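TruD (Uncultured prochloron, PDB 4BS9) probably catalyses the ATP-dependent heterocyclisation of trunkamide precursor peptides, as a zinc-containing cyanobactin heterocyclase of the YcaO family. Local coordinates at residues Pro19-Leu24 with Ala32-Leu37; His465-Gln470 with Leu769-Met774; Val483-Ile488 with Met744-Arg749. All blocks are in the same frame, centred on the assembly; numbering follows the deposited sequence.

Contact 1: Pro19-Leu24 with Ala32-Leu37; sequences PKQVYL and ALTGQL
V22 and L33 face each other as a hydrogen-bonded antiparallel pair. V22 N donates to L33 O at 3.0 Å, and L33 N donates to V22 O at 2.8 Å. The non-hydrogen-bonded pairs Q21 with T34 and Y23 with A32 flank this pair. They belong to the 21-26/29-34 beta hairpin of the winged helix-turn-helix domain. At the open end of the hairpin, just past the strands, G35 N donates to K20 O at 2.9 Å. G35 is the N-cap of helix 36-41, so the strand turns directly into the helix here. K20 CG is anti to the backbone N (chi1 -154°), and the chain then runs out extended. The amide of Q36 lies across its aliphatic part, with Q36 NE2 3.3 Å from K20 CD. On one face of the sheet V22 CB meets L33 CB at 4.2 Å. L24 CD1 adds to this apolar side, 4.4 Å from L33 CD1. C39, L74 and Y79 continue the apolar packing on this side. On the other face A32 CB approaches Y23 CD2 at 4.3 Å, obliquely to the ring. Y23 OH is hydrogen-bonded to Q230 of the second subunit, and the ring packs on V227 of that subunit. The chemistry thus divides by face: the V22 and L33 side is apolar and turned to the domain core, while the Y23 side brings a polar tip to the subunit interface.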
# COMPACT_ATOMS: atom_id res chain seq x y z
N PRO A 19 -23.83 34.31 19.55
CA PRO A 19 -24.51 35.18 18.57
C PRO A 19 -24.92 34.42 17.30
O PRO A 19 -26.10 34.40 16.95
CB PRO A 19 -23.49 36.29 18.29
CG PRO A 19 -22.17 35.73 18.72
CD PRO A 19 -22.44 34.73 19.81
N LYS A 20 -23.97 33.75 16.64
CA LYS A 20 -24.17 33.33 15.26
C LYS A 20 -23.58 31.96 14.85
O LYS A 20 -23.69 31.55 13.70
CB LYS A 20 -23.55 34.41 14.38
CG LYS A 20 -24.16 34.50 12.99
CD LYS A 20 -23.51 35.64 12.23
CE LYS A 20 -23.79 35.55 10.73
NZ LYS A 20 -22.73 36.23 9.94
N GLN A 21 -22.99 31.25 15.81
CA GLN A 21 -22.21 30.04 15.52
C GLN A 21 -22.79 28.85 16.21
O GLN A 21 -23.23 28.94 17.35
CB GLN A 21 -20.76 30.21 16.02
CG GLN A 21 -19.80 30.72 14.97
CD GLN A 21 -19.92 29.94 13.69
OE1 GLN A 21 -19.96 28.71 13.71
NE2 GLN A 21 -20.04 30.64 12.57
N VAL A 22 -22.77 27.72 15.52
CA VAL A 22 -23.08 26.42 16.10
C VAL A 22 -22.15 25.37 15.52
O VAL A 22 -21.89 25.34 14.32
CB VAL A 22 -24.52 26.00 15.80
CG1 VAL A 22 -24.74 24.54 16.17
CG2 VAL A 22 -25.49 26.89 16.56
N TYR A 23 -21.64 24.51 16.39
CA TYR A 23 -20.72 23.48 15.96
C TYR A 23 -21.34 22.14 16.30
O TYR A 23 -21.85 21.95 17.40
CB TYR A 23 -19.39 23.64 16.68
CG TYR A 23 -18.65 24.90 16.33
CD1 TYR A 23 -18.96 26.10 16.95
CD2 TYR A 23 -17.63 24.91 15.39
CE1 TYR A 23 -18.27 27.26 16.65
CE2 TYR A 23 -16.93 26.06 15.09
CZ TYR A 23 -17.26 27.23 15.72
OH TYR A 23 -16.60 28.41 15.44
N LEU A 24 -21.33 21.23 15.33
CA LEU A 24 -21.72 19.85 15.54
C LEU A 24 -20.44 19.00 15.57
O LEU A 24 -19.75 18.83 14.55
CB LEU A 24 -22.70 19.39 14.45
CG LEU A 24 -23.87 20.33 14.16
CD1 LEU A 24 -24.89 19.68 13.25
CD2 LEU A 24 -24.55 20.76 15.45
N ALA A 32 -19.99 22.90 10.95
CA ALA A 32 -20.36 24.18 11.52
C ALA A 32 -21.63 24.68 10.85
O ALA A 32 -21.86 24.42 9.67
CB ALA A 32 -19.22 25.17 11.36
N LEU A 33 -22.46 25.37 11.62
CA LEU A 33 -23.61 26.07 11.07
C LEU A 33 -23.50 27.52 11.45
O LEU A 33 -22.99 27.86 12.52
CB LEU A 33 -24.91 25.50 11.60
CG LEU A 33 -25.21 24.10 11.08
CD1 LEU A 33 -26.41 23.55 11.83
CD2 LEU A 33 -25.45 24.09 9.58
N THR A 34 -24.00 28.38 10.56
CA THR A 34 -23.87 29.81 10.71
C THR A 34 -25.24 30.47 10.56
O THR A 34 -25.91 30.34 9.54
CB THR A 34 -22.86 30.37 9.68
OG1 THR A 34 -21.72 29.51 9.63
CG2 THR A 34 -22.42 31.78 10.03
N GLY A 35 -25.65 31.18 11.60
CA GLY A 35 -26.89 31.91 11.60
C GLY A 35 -27.42 32.06 13.00
O GLY A 35 -27.40 31.11 13.79
N GLN A 36 -27.92 33.26 13.30
CA GLN A 36 -28.63 33.54 14.54
C GLN A 36 -29.84 32.61 14.70
O GLN A 36 -30.19 32.25 15.81
CB GLN A 36 -29.12 34.98 14.57
CG GLN A 36 -28.02 36.04 14.46
CD GLN A 36 -27.51 36.23 13.04
OE1 GLN A 36 -28.07 35.71 12.08
NE2 GLN A 36 -26.42 36.97 12.90
N LEU A 37 -30.46 32.23 13.59
CA LEU A 37 -31.61 31.33 13.66
C LEU A 37 -31.22 29.98 14.26
O LEU A 37 -31.90 29.49 15.16
CB LEU A 37 -32.31 31.16 12.30
CG LEU A 37 -33.40 32.20 12.03
CD1 LEU A 37 -32.79 33.56 11.73
CD2 LEU A 37 -34.28 31.78 10.87

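Contact 2: His465-Gln470 with Leu769-Met774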
# COMPACT_ATOMS: atom_id res chain seq x y z
N HIS A 465 6.47 -36.36 -28.83
CA HIS A 465 7.69 -36.68 -29.56
C HIS A 465 8.80 -37.19 -28.66
O HIS A 465 9.92 -36.67 -28.70
CB HIS A 465 8.16 -35.48 -30.36
CG HIS A 465 7.13 -34.95 -31.28
ND1 HIS A 465 6.23 -33.98 -30.90
CD2 HIS A 465 6.82 -35.27 -32.56
CE1 HIS A 465 5.41 -33.71 -31.90
NE2 HIS A 465 5.75 -34.48 -32.92
N PHE A 466 8.49 -38.19 -27.86
CA PHE A 466 9.52 -38.93 -27.17
C PHE A 466 9.99 -40.05 -28.09
O PHE A 466 9.16 -40.74 -28.68
CB PHE A 466 8.99 -39.52 -25.87
CG PHE A 466 8.75 -38.50 -24.80
CD1 PHE A 466 9.81 -37.92 -24.13
CD2 PHE A 466 7.46 -38.13 -24.46
CE1 PHE A 466 9.59 -36.97 -23.14
CE2 PHE A 466 7.24 -37.19 -23.47
CZ PHE A 466 8.31 -36.61 -22.81
N SER A 467 11.30 -40.23 -28.21
CA SER A 467 11.87 -41.30 -29.04
C SER A 467 11.54 -42.66 -28.46
O SER A 467 11.25 -42.77 -27.27
CB SER A 467 13.40 -41.19 -29.14
OG SER A 467 14.03 -41.59 -27.94
N ASP A 468 11.60 -43.69 -29.30
CA ASP A 468 11.42 -45.04 -28.81
C ASP A 468 12.48 -45.35 -27.75
O ASP A 468 12.16 -45.85 -26.70
CB ASP A 468 11.44 -46.05 -29.95
CG ASP A 468 10.27 -45.88 -30.89
OD1 ASP A 468 9.12 -45.81 -30.41
OD2 ASP A 468 10.49 -45.82 -32.12
N ARG A 469 13.72 -45.00 -28.02
CA ARG A 469 14.77 -45.11 -27.01
C ARG A 469 14.37 -44.51 -25.67
O ARG A 469 14.45 -45.16 -24.65
CB ARG A 469 16.05 -44.44 -27.50
CG ARG A 469 17.00 -44.02 -26.39
CD ARG A 469 18.22 -43.33 -26.97
NE ARG A 469 19.35 -44.24 -27.17
CZ ARG A 469 20.41 -43.97 -27.93
NH1 ARG A 469 20.51 -42.82 -28.60
NH2 ARG A 469 21.40 -44.86 -28.04
N GLN A 470 13.94 -43.25 -25.68
CA GLN A 470 13.58 -42.56 -24.43
C GLN A 470 12.61 -43.38 -23.56
O GLN A 470 12.85 -43.56 -22.36
CB GLN A 470 12.99 -41.18 -24.72
CG GLN A 470 14.04 -40.12 -25.05
CD GLN A 470 13.43 -38.84 -25.57
OE1 GLN A 470 12.91 -38.80 -26.68
NE2 GLN A 470 13.48 -37.79 -24.76
N LEU A 769 20.86 -35.43 -38.35
CA LEU A 769 21.73 -35.81 -37.25
C LEU A 769 21.16 -37.04 -36.55
O LEU A 769 19.97 -37.33 -36.68
CB LEU A 769 21.84 -34.64 -36.27
CG LEU A 769 22.91 -34.74 -35.19
CD1 LEU A 769 24.29 -34.81 -35.82
CD2 LEU A 769 22.80 -33.55 -34.24
N ALA A 770 22.01 -37.78 -35.85
CA ALA A 770 21.57 -38.97 -35.12
C ALA A 770 21.13 -38.60 -33.72
O ALA A 770 21.62 -37.61 -33.16
CB ALA A 770 22.70 -39.99 -35.06
N GLU A 771 20.24 -39.39 -33.14
CA GLU A 771 19.75 -39.13 -31.77
C GLU A 771 20.88 -39.03 -30.72
O GLU A 771 20.84 -38.15 -29.85
CB GLU A 771 18.73 -40.21 -31.37
CG GLU A 771 18.03 -39.98 -30.04
CD GLU A 771 16.96 -41.02 -29.75
OE1 GLU A 771 16.78 -41.91 -30.60
OE2 GLU A 771 16.31 -40.95 -28.68
N ALA A 772 21.89 -39.89 -30.81
CA ALA A 772 23.02 -39.88 -29.87
C ALA A 772 23.88 -38.62 -30.02
O ALA A 772 24.54 -38.20 -29.07
CB ALA A 772 23.88 -41.12 -30.02
N GLN A 773 23.86 -38.01 -31.20
CA GLN A 773 24.62 -36.77 -31.43
C GLN A 773 23.86 -35.48 -31.04
O GLN A 773 24.43 -34.39 -31.14
CB GLN A 773 25.10 -36.69 -32.89
CG GLN A 773 26.54 -37.15 -33.13
CD GLN A 773 26.75 -38.64 -32.86
OE1 GLN A 773 25.96 -39.48 -33.31
NE2 GLN A 773 27.82 -38.96 -32.14
N MET A 774 22.61 -35.59 -30.60
CA MET A 774 21.89 -34.40 -30.14
C MET A 774 22.62 -33.77 -28.95
O MET A 774 23.10 -34.48 -28.07
CB MET A 774 20.42 -34.71 -29.77
CG MET A 774 19.52 -35.12 -30.93
SD MET A 774 19.69 -34.07 -32.40
CE MET A 774 18.26 -33.04 -32.26
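The guanidinium of R469 and the carboxylate of E771 lie near each other without forming a salt bridge, their planes 64° apart. The motif that receives E771 is a capping box, made by S467 and Q470 at the start of helix 468-472. E771 CG and A772 N lie at the edge of the guanidinium, near its plane. A772 N is 3.9 Å from R469 NH1. The carboxylate is placed differently: E771 OE1 is 4.3 Å from R469 NH1 and well out of the guanidinium plane. No N-H points at it, so the two groups attract only as charges. A third flat group, the ring of F466, has Q470 NE2 in its plane at the edge. In the capping box S467 OG accepts from Q470 N at 2.8 Å, and Q470 OE1 accepts from S467 N at 2.6 Å. S467 holds OG between its backbone N and carbonyl carbon (chi1 74°), where it can serve the helix and also turn to E771. E771 reaches it with a fully extended chain, CG anti to the backbone N (chi1 -173°). The R469 chain runs alongside it the other way, and R469 CD comes 3.5 Å from E771 OE2. The negative carboxylate sits by the N-terminal end of the helix, which would probably steady its charge. E771 also packs on Y756 and F750, and Q470 OE1 accepts a second hydrogen bond, from F750 N. The contact so ties the C-terminal loop after helix 754-761 to a helix start some 300 residues earlier. The tie is the hydrogen bond from S467 OG to E771 OE2, modelled at 2.5 Å, a length not to be taken literally at this resolution.

Contact 3: Val483-Ile488 with Met744-Arg749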
# COMPACT_ATOMS: atom_id res chain seq x y z
N VAL A 483 16.09 -33.15 -14.21
CA VAL A 483 15.15 -32.05 -14.32
C VAL A 483 13.73 -32.60 -14.25
O VAL A 483 13.50 -33.81 -14.39
CB VAL A 483 15.37 -31.30 -15.66
CG1 VAL A 483 14.75 -29.91 -15.65
CG2 VAL A 483 16.85 -31.17 -15.98
N THR A 484 12.79 -31.70 -14.00
CA THR A 484 11.37 -31.98 -14.16
C THR A 484 10.99 -32.32 -15.61
O THR A 484 10.01 -33.03 -15.85
CB THR A 484 10.52 -30.79 -13.69
OG1 THR A 484 9.14 -31.14 -13.77
CG2 THR A 484 10.78 -29.53 -14.55
N HIS A 485 11.76 -31.80 -16.57
CA HIS A 485 11.59 -32.10 -18.00
C HIS A 485 11.83 -33.58 -18.32
O HIS A 485 11.05 -34.20 -19.05
CB HIS A 485 12.59 -31.29 -18.84
CG HIS A 485 12.22 -29.84 -19.02
ND1 HIS A 485 13.13 -28.82 -18.87
CD2 HIS A 485 11.05 -29.26 -19.37
CE1 HIS A 485 12.54 -27.66 -19.10
NE2 HIS A 485 11.27 -27.90 -19.41
N ASP A 486 12.91 -34.13 -17.78
CA ASP A 486 13.43 -35.43 -18.22
C ASP A 486 12.66 -36.63 -17.67
O ASP A 486 13.12 -37.77 -17.79
CB ASP A 486 14.91 -35.57 -17.85
CG ASP A 486 15.74 -34.36 -18.26
OD1 ASP A 486 15.21 -33.46 -18.94
OD2 ASP A 486 16.93 -34.32 -17.89
N TRP A 487 11.50 -36.39 -17.05
CA TRP A 487 10.56 -37.45 -16.76
C TRP A 487 10.02 -37.93 -18.09
O TRP A 487 9.34 -37.18 -18.81
CB TRP A 487 9.40 -36.96 -15.90
CG TRP A 487 8.21 -37.90 -15.87
CD1 TRP A 487 7.09 -37.87 -16.69
CD2 TRP A 487 8.03 -39.01 -14.99
NE1 TRP A 487 6.24 -38.90 -16.36
CE2 TRP A 487 6.79 -39.61 -15.32
CE3 TRP A 487 8.80 -39.56 -13.95
CZ2 TRP A 487 6.29 -40.73 -14.64
CZ3 TRP A 487 8.31 -40.68 -13.27
CH2 TRP A 487 7.07 -41.25 -13.63
N ILE A 488 10.34 -39.17 -18.44
CA ILE A 488 9.78 -39.77 -19.64
C ILE A 488 8.48 -40.38 -19.21
O ILE A 488 8.48 -41.16 -18.27
CB ILE A 488 10.67 -40.89 -20.22
CG1 ILE A 488 12.15 -40.48 -20.25
CG2 ILE A 488 10.17 -41.28 -21.61
CD1 ILE A 488 12.43 -39.10 -20.79
N MET A 744 5.37 -29.31 -33.59
CA MET A 744 6.34 -28.33 -33.13
C MET A 744 6.97 -28.77 -31.84
O MET A 744 6.31 -29.35 -30.98
CB MET A 744 5.73 -26.93 -33.03
CG MET A 744 5.82 -26.23 -34.38
SD MET A 744 5.05 -24.62 -34.42
CE MET A 744 6.30 -23.68 -33.57
N ARG A 745 8.27 -28.50 -31.75
CA ARG A 745 9.18 -29.17 -30.83
C ARG A 745 9.42 -28.42 -29.52
O ARG A 745 9.48 -27.17 -29.47
CB ARG A 745 10.55 -29.37 -31.50
CG ARG A 745 10.54 -30.01 -32.88
CD ARG A 745 10.04 -31.44 -32.91
NE ARG A 745 10.82 -32.32 -32.05
CZ ARG A 745 10.89 -33.63 -32.18
NH1 ARG A 745 10.25 -34.26 -33.17
NH2 ARG A 745 11.61 -34.33 -31.33
N PHE A 746 9.60 -29.21 -28.47
CA PHE A 746 9.75 -28.71 -27.12
C PHE A 746 11.01 -29.33 -26.56
O PHE A 746 11.51 -30.33 -27.09
CB PHE A 746 8.53 -29.10 -26.30
CG PHE A 746 8.52 -28.55 -24.91
CD1 PHE A 746 8.72 -27.20 -24.67
CD2 PHE A 746 8.27 -29.40 -23.82
CE1 PHE A 746 8.69 -26.71 -23.37
CE2 PHE A 746 8.24 -28.91 -22.53
CZ PHE A 746 8.45 -27.56 -22.30
N TRP A 747 11.51 -28.73 -25.49
CA TRP A 747 12.74 -29.17 -24.84
C TRP A 747 12.69 -30.65 -24.49
O TRP A 747 11.66 -31.16 -24.08
CB TRP A 747 13.01 -28.30 -23.58
CG TRP A 747 13.30 -26.84 -23.92
CD1 TRP A 747 13.97 -26.37 -25.02
CD2 TRP A 747 12.94 -25.67 -23.16
NE1 TRP A 747 14.05 -25.00 -25.00
CE2 TRP A 747 13.43 -24.54 -23.86
CE3 TRP A 747 12.27 -25.47 -21.95
CZ2 TRP A 747 13.26 -23.23 -23.40
CZ3 TRP A 747 12.10 -24.16 -21.48
CH2 TRP A 747 12.59 -23.06 -22.20
N SER A 748 13.80 -31.34 -24.73
CA SER A 748 14.08 -32.64 -24.11
C SER A 748 13.40 -33.85 -24.76
O SER A 748 13.38 -34.94 -24.17
CB SER A 748 13.71 -32.55 -22.63
OG SER A 748 14.37 -33.54 -21.87
N ARG A 749 12.87 -33.69 -25.97
CA ARG A 749 12.09 -34.75 -26.62
C ARG A 749 12.65 -35.00 -27.99
O ARG A 749 12.68 -34.08 -28.80
CB ARG A 749 10.63 -34.33 -26.75
CG ARG A 749 9.87 -34.27 -25.44
CD ARG A 749 9.00 -33.03 -25.43
NE ARG A 749 7.82 -33.09 -24.57
CZ ARG A 749 7.83 -33.07 -23.24
NH1 ARG A 749 8.97 -33.04 -22.55
NH2 ARG A 749 6.68 -33.10 -22.60
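The imidazole of H485 touches F746 and W747, and the three rings form an aromatic cluster. F746 and W747 open a type II beta turn that runs to R749. The packed part of the contact is here. H485 CE1 is 3.6 Å from W747 CE3, with the planes of the two rings 75° apart. H485 NE2 is also 4.1 Å from F746 CZ, and these two side chains cross at about a right angle. Nearer the backbone, H485 CB is 4.1 Å from S748 CB. The looser side is polar, and one side-chain bond crosses it. S748 OG donates to D486 OD1 at 3.0 Å, meeting the oxygen from above the carboxylate plane, 48° out of it. S748 takes positive phi in the turn, and its OG stands anti to the backbone N (chi1 -159°), directed at the aspartate. Replacing D486 by an alanine would probably leave the S748 hydroxyl without its mate across the contact and free to turn. The contact joins the loop before strand 497-505 to the loop after strand 735-740. W747 also packs on R559 and C563 of helix 545-568. R745, just before the turn, reaches back to its last residue: R745 NH2 donates to R749 O at 2.8 Å.

Contacts 2 and 3 are neighbours, with centres about 12 Å apart, and contact 3 is nested inside the chain loop that contact 2 closes. They touch directly. Q470 NE2 lies 2.9 Å from S748 O, and F466 CE1 lies 3.6 Å from R749 CG. The helix start of contact 2 thus leans on the turn of contact 3. Contact 1 belongs to the N-terminal winged-helix region, on the opposite side of the chain's centre. Its centre is about 91 Å from that of contact 2 and 80 Å from that of contact 3. None of the three lies at the zinc site of C209, C212, C318 and C321.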